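Local coordinates for uncharacterized protein (Trypanosoma congolense, PDB 4E40) that serves as the trypanosome's cell-surface receptor for haptoglobin-hemoglobin, probably taking up the complex as a source of heme, at residues Ala39-Arg50 / Val112-Ala120. Numbering follows the deposited sequence.
Sequences AVIRNATTEFSR and VNEIIELTA. Unlike the reference sequence in segment 112-120: V112 (reference Ala), I116 (reference Thr).
V112 and R50 cross at about a right angle: the valine methyl CG1 lies 3.7 Å from CD of the arginine. With CG1 anti to the backbone N (chi1 163°), V112 sends that branch to R50 and turns CG2 to the backbone oxygen of T46. A branched, compact residue suits this buried place, while R50 can pass its CD across the methyl and carry its charge on to N113. There NH2 makes a weak, bent hydrogen bond of 3.0 Å to OD1 of N113, the guanidinium and amide planes standing 70° apart. Both segments belong to long helices, 28-73 and 82-147, of the elongated helical bundle; locally they run nearly antiparallel, their axes 9.7 Å apart. R42, a residue of the heme b binding site, though no heme is bound to this chain, brushes I115 and also packs on V212 and A216 of helix 192-246. Farther along, T119 is buried against N43, its CG2 3.8 Å from ND2 of the amide. Threonine suits this buried place because CG2 packs on that amide while its OG1 donates to I115 O at 2.8 Å; OG1 and T119 N reach this oxygen from opposite faces of the carbonyl plane. A water joins N43 ND2, weakly, to I116 O, 2.8 Å from the water.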
loop_
_atom_site.group_PDB
_atom_site.type_symbol
_atom_site.label_atom_id
_atom_site.label_comp_id
_atom_site.label_asym_id
_atom_site.label_seq_id
_atom_site.Cartn_x
_atom_site.Cartn_y
_atom_site.Cartn_z
ATOM N N ALA A 39 2.143 3.263 -2.770
ATOM C CA ALA A 39 1.154 2.205 -3.007
ATOM C C ALA A 39 0.789 2.215 -4.467
ATOM O O ALA A 39 0.609 1.112 -5.026
ATOM C CB ALA A 39 -0.087 2.334 -2.087
ATOM N N VAL A 40 0.721 3.372 -5.121
ATOM C CA VAL A 40 0.334 3.418 -6.566
ATOM C C VAL A 40 1.436 2.781 -7.444
ATOM O O VAL A 40 1.177 1.909 -8.314
ATOM C CB VAL A 40 -0.018 4.842 -6.996
ATOM C CG1 VAL A 40 -0.060 4.935 -8.501
ATOM C CG2 VAL A 40 -1.362 5.224 -6.345
ATOM N N ILE A 41 2.679 3.149 -7.161
ATOM C CA ILE A 41 3.853 2.454 -7.732
ATOM C C ILE A 41 3.849 0.927 -7.478
ATOM O O ILE A 41 3.953 0.142 -8.450
ATOM C CB ILE A 41 5.174 3.153 -7.289
ATOM C CG1 ILE A 41 5.210 4.610 -7.735
ATOM C CG2 ILE A 41 6.371 2.487 -7.962
ATOM C CD1 ILE A 41 4.784 4.829 -9.166
ATOM N N ARG A 42 3.723 0.497 -6.227
ATOM C CA ARG A 42 3.668 -0.939 -5.896
ATOM C C ARG A 42 2.551 -1.673 -6.638
ATOM O O ARG A 42 2.770 -2.725 -7.273
ATOM C CB ARG A 42 3.461 -1.100 -4.395
ATOM C CG ARG A 42 3.634 -2.496 -3.853
ATOM C CD ARG A 42 5.122 -2.731 -3.536
ATOM N NE ARG A 42 5.836 -3.069 -4.745
ATOM C CZ ARG A 42 7.060 -3.586 -4.788
ATOM N NH1 ARG A 42 7.724 -3.836 -3.670
ATOM N NH2 ARG A 42 7.593 -3.898 -5.963
ATOM N N ASN A 43 1.349 -1.112 -6.560
ATOM C CA ASN A 43 0.194 -1.764 -7.153
ATOM C C ASN A 43 0.465 -1.991 -8.638
ATOM O O ASN A 43 0.025 -3.008 -9.205
ATOM C CB ASN A 43 -1.085 -0.893 -6.928
ATOM C CG ASN A 43 -2.385 -1.667 -7.218
ATOM O OD1 ASN A 43 -2.490 -2.891 -7.037
ATOM N ND2 ASN A 43 -3.358 -0.960 -7.684
ATOM N N ALA A 44 1.244 -1.105 -9.242
ATOM C CA ALA A 44 1.546 -1.185 -10.685
ATOM C C ALA A 44 2.526 -2.303 -11.016
ATOM O O ALA A 44 2.644 -2.688 -12.177
ATOM C CB ALA A 44 2.069 0.153 -11.222
ATOM N N THR A 45 3.212 -2.808 -10.009
ATOM C CA THR A 45 4.110 -3.966 -10.205
ATOM C C THR A 45 3.358 -5.302 -10.122
ATOM O O THR A 45 3.909 -6.368 -10.425
ATOM C CB THR A 45 5.229 -4.039 -9.143
ATOM O OG1 THR A 45 4.676 -4.454 -7.869
ATOM C CG2 THR A 45 5.987 -2.740 -9.034
ATOM N N THR A 46 2.117 -5.288 -9.664
ATOM C CA THR A 46 1.584 -6.576 -9.230
ATOM C C THR A 46 1.194 -7.503 -10.365
ATOM O O THR A 46 1.191 -8.734 -10.175
ATOM C CB THR A 46 0.470 -6.442 -8.163
ATOM O OG1 THR A 46 -0.702 -5.800 -8.704
ATOM C CG2 THR A 46 1.033 -5.703 -6.930
ATOM N N GLU A 47 0.864 -6.944 -11.528
ATOM C CA GLU A 47 0.496 -7.779 -12.666
ATOM C C GLU A 47 1.756 -8.550 -13.106
ATOM O O GLU A 47 1.666 -9.747 -13.474
ATOM C CB GLU A 47 -0.110 -6.933 -13.792
ATOM C CG GLU A 47 -0.607 -7.709 -15.006
ATOM C CD GLU A 47 -0.901 -6.812 -16.215
ATOM O OE1 GLU A 47 -1.287 -7.347 -17.285
ATOM O OE2 GLU A 47 -0.746 -5.567 -16.116
ATOM N N PHE A 48 2.919 -7.889 -13.030
ATOM C CA PHE A 48 4.216 -8.556 -13.312
ATOM C C PHE A 48 4.529 -9.704 -12.318
ATOM O O PHE A 48 4.981 -10.767 -12.740
ATOM C CB PHE A 48 5.371 -7.540 -13.342
ATOM C CG PHE A 48 6.748 -8.169 -13.368
ATOM C CD1 PHE A 48 7.321 -8.586 -14.575
ATOM C CD2 PHE A 48 7.482 -8.336 -12.185
ATOM C CE1 PHE A 48 8.600 -9.170 -14.597
ATOM C CE2 PHE A 48 8.751 -8.918 -12.201
ATOM C CZ PHE A 48 9.310 -9.335 -13.411
ATOM N N SER A 49 4.322 -9.467 -11.023
ATOM C CA SER A 49 4.576 -10.487 -9.957
ATOM C C SER A 49 3.643 -11.624 -10.041
ATOM O O SER A 49 4.076 -12.799 -9.893
ATOM C CB SER A 49 4.449 -9.871 -8.574
ATOM O OG SER A 49 5.284 -8.762 -8.535
ATOM N N ARG A 50 2.368 -11.312 -10.293
ATOM C CA ARG A 50 1.362 -12.307 -10.522
ATOM C C ARG A 50 1.749 -13.178 -11.718
ATOM O O ARG A 50 1.777 -14.401 -11.606
ATOM C CB ARG A 50 -0.024 -11.667 -10.693
ATOM C CG ARG A 50 -1.164 -12.641 -10.660
ATOM C CD ARG A 50 -2.409 -11.938 -10.047
ATOM N NE ARG A 50 -3.417 -12.931 -9.591
ATOM C CZ ARG A 50 -4.615 -12.730 -8.992
ATOM N NH1 ARG A 50 -5.403 -13.815 -8.697
ATOM N NH2 ARG A 50 -5.045 -11.510 -8.741
ATOM N N VAL A 112 -1.047 -10.323 -3.713
ATOM C CA VAL A 112 -1.435 -9.473 -4.829
ATOM C C VAL A 112 -2.861 -8.943 -4.566
ATOM O O VAL A 112 -3.122 -7.753 -4.719
ATOM C CB VAL A 112 -1.454 -10.222 -6.136
ATOM C CG1 VAL A 112 -2.242 -9.508 -7.249
ATOM C CG2 VAL A 112 0.015 -10.519 -6.588
ATOM N N ASN A 113 -3.769 -9.839 -4.207
ATOM C CA ASN A 113 -5.165 -9.391 -3.941
ATOM C C ASN A 113 -5.253 -8.452 -2.772
ATOM O O ASN A 113 -6.032 -7.442 -2.842
ATOM C CB ASN A 113 -6.077 -10.626 -3.782
ATOM C CG ASN A 113 -6.354 -11.313 -5.122
ATOM O OD1 ASN A 113 -6.331 -10.674 -6.166
ATOM N ND2 ASN A 113 -6.597 -12.588 -5.098
ATOM N N GLU A 114 -4.441 -8.673 -1.729
ATOM C CA GLU A 114 -4.429 -7.777 -0.581
ATOM C C GLU A 114 -3.941 -6.400 -1.009
ATOM O O GLU A 114 -4.527 -5.379 -0.574
ATOM C CB GLU A 114 -3.574 -8.307 0.562
ATOM C CG GLU A 114 -4.337 -9.501 1.183
ATOM C CD GLU A 114 -3.573 -10.301 2.244
ATOM O OE1 GLU A 114 -2.355 -10.155 2.370
ATOM O OE2 GLU A 114 -4.217 -11.160 2.913
ATOM N N ILE A 115 -2.897 -6.345 -1.834
ATOM C CA ILE A 115 -2.386 -5.030 -2.280
ATOM C C ILE A 115 -3.431 -4.281 -3.117
ATOM O O ILE A 115 -3.569 -3.035 -2.995
ATOM C CB ILE A 115 -1.076 -5.217 -3.077
ATOM C CG1 ILE A 115 0.026 -5.595 -2.060
ATOM C CG2 ILE A 115 -0.698 -3.963 -3.871
ATOM C CD1 ILE A 115 1.295 -6.151 -2.737
ATOM N N ILE A 116 -4.124 -5.015 -3.974
ATOM C CA ILE A 116 -5.145 -4.384 -4.839
ATOM C C ILE A 116 -6.210 -3.783 -3.930
ATOM O O ILE A 116 -6.610 -2.599 -4.132
ATOM C CB ILE A 116 -5.754 -5.408 -5.833
ATOM C CG1 ILE A 116 -4.717 -5.747 -6.933
ATOM C CG2 ILE A 116 -7.094 -4.882 -6.405
ATOM C CD1 ILE A 116 -5.095 -6.988 -7.782
ATOM N N GLU A 117 -6.703 -4.563 -2.952
ATOM C CA GLU A 117 -7.769 -4.048 -2.048
ATOM C C GLU A 117 -7.302 -2.835 -1.222
ATOM O O GLU A 117 -8.011 -1.791 -1.113
ATOM C CB GLU A 117 -8.233 -5.192 -1.101
ATOM C CG GLU A 117 -9.231 -4.722 -0.011
ATOM C CD GLU A 117 -9.247 -5.663 1.227
ATOM O OE1 GLU A 117 -8.390 -6.592 1.359
ATOM O OE2 GLU A 117 -10.120 -5.470 2.102
ATOM N N LEU A 118 -6.078 -2.918 -0.695
ATOM C CA LEU A 118 -5.538 -1.851 0.195
ATOM C C LEU A 118 -5.305 -0.609 -0.594
ATOM O O LEU A 118 -5.561 0.505 -0.085
ATOM C CB LEU A 118 -4.186 -2.320 0.769
ATOM C CG LEU A 118 -4.391 -3.381 1.870
ATOM C CD1 LEU A 118 -3.025 -3.996 2.094
ATOM C CD2 LEU A 118 -4.844 -2.677 3.137
ATOM N N THR A 119 -4.844 -0.775 -1.835
ATOM C CA THR A 119 -4.527 0.423 -2.644
ATOM C C THR A 119 -5.797 1.136 -3.088
ATOM O O THR A 119 -5.868 2.377 -3.106
ATOM C CB THR A 119 -3.631 0.052 -3.836
ATOM O OG1 THR A 119 -2.428 -0.514 -3.319
ATOM C CG2 THR A 119 -3.264 1.316 -4.633
ATOM N N ALA A 120 -6.848 0.362 -3.414
ATOM C CA ALA A 120 -8.156 0.975 -3.747
ATOM C C ALA A 120 -8.713 1.740 -2.545
ATOM O O ALA A 120 -9.217 2.884 -2.678
ATOM C CB ALA A 120 -9.141 -0.149 -4.207
HETATM O O HOH W 1 -6.260 -1.242 -6.609
#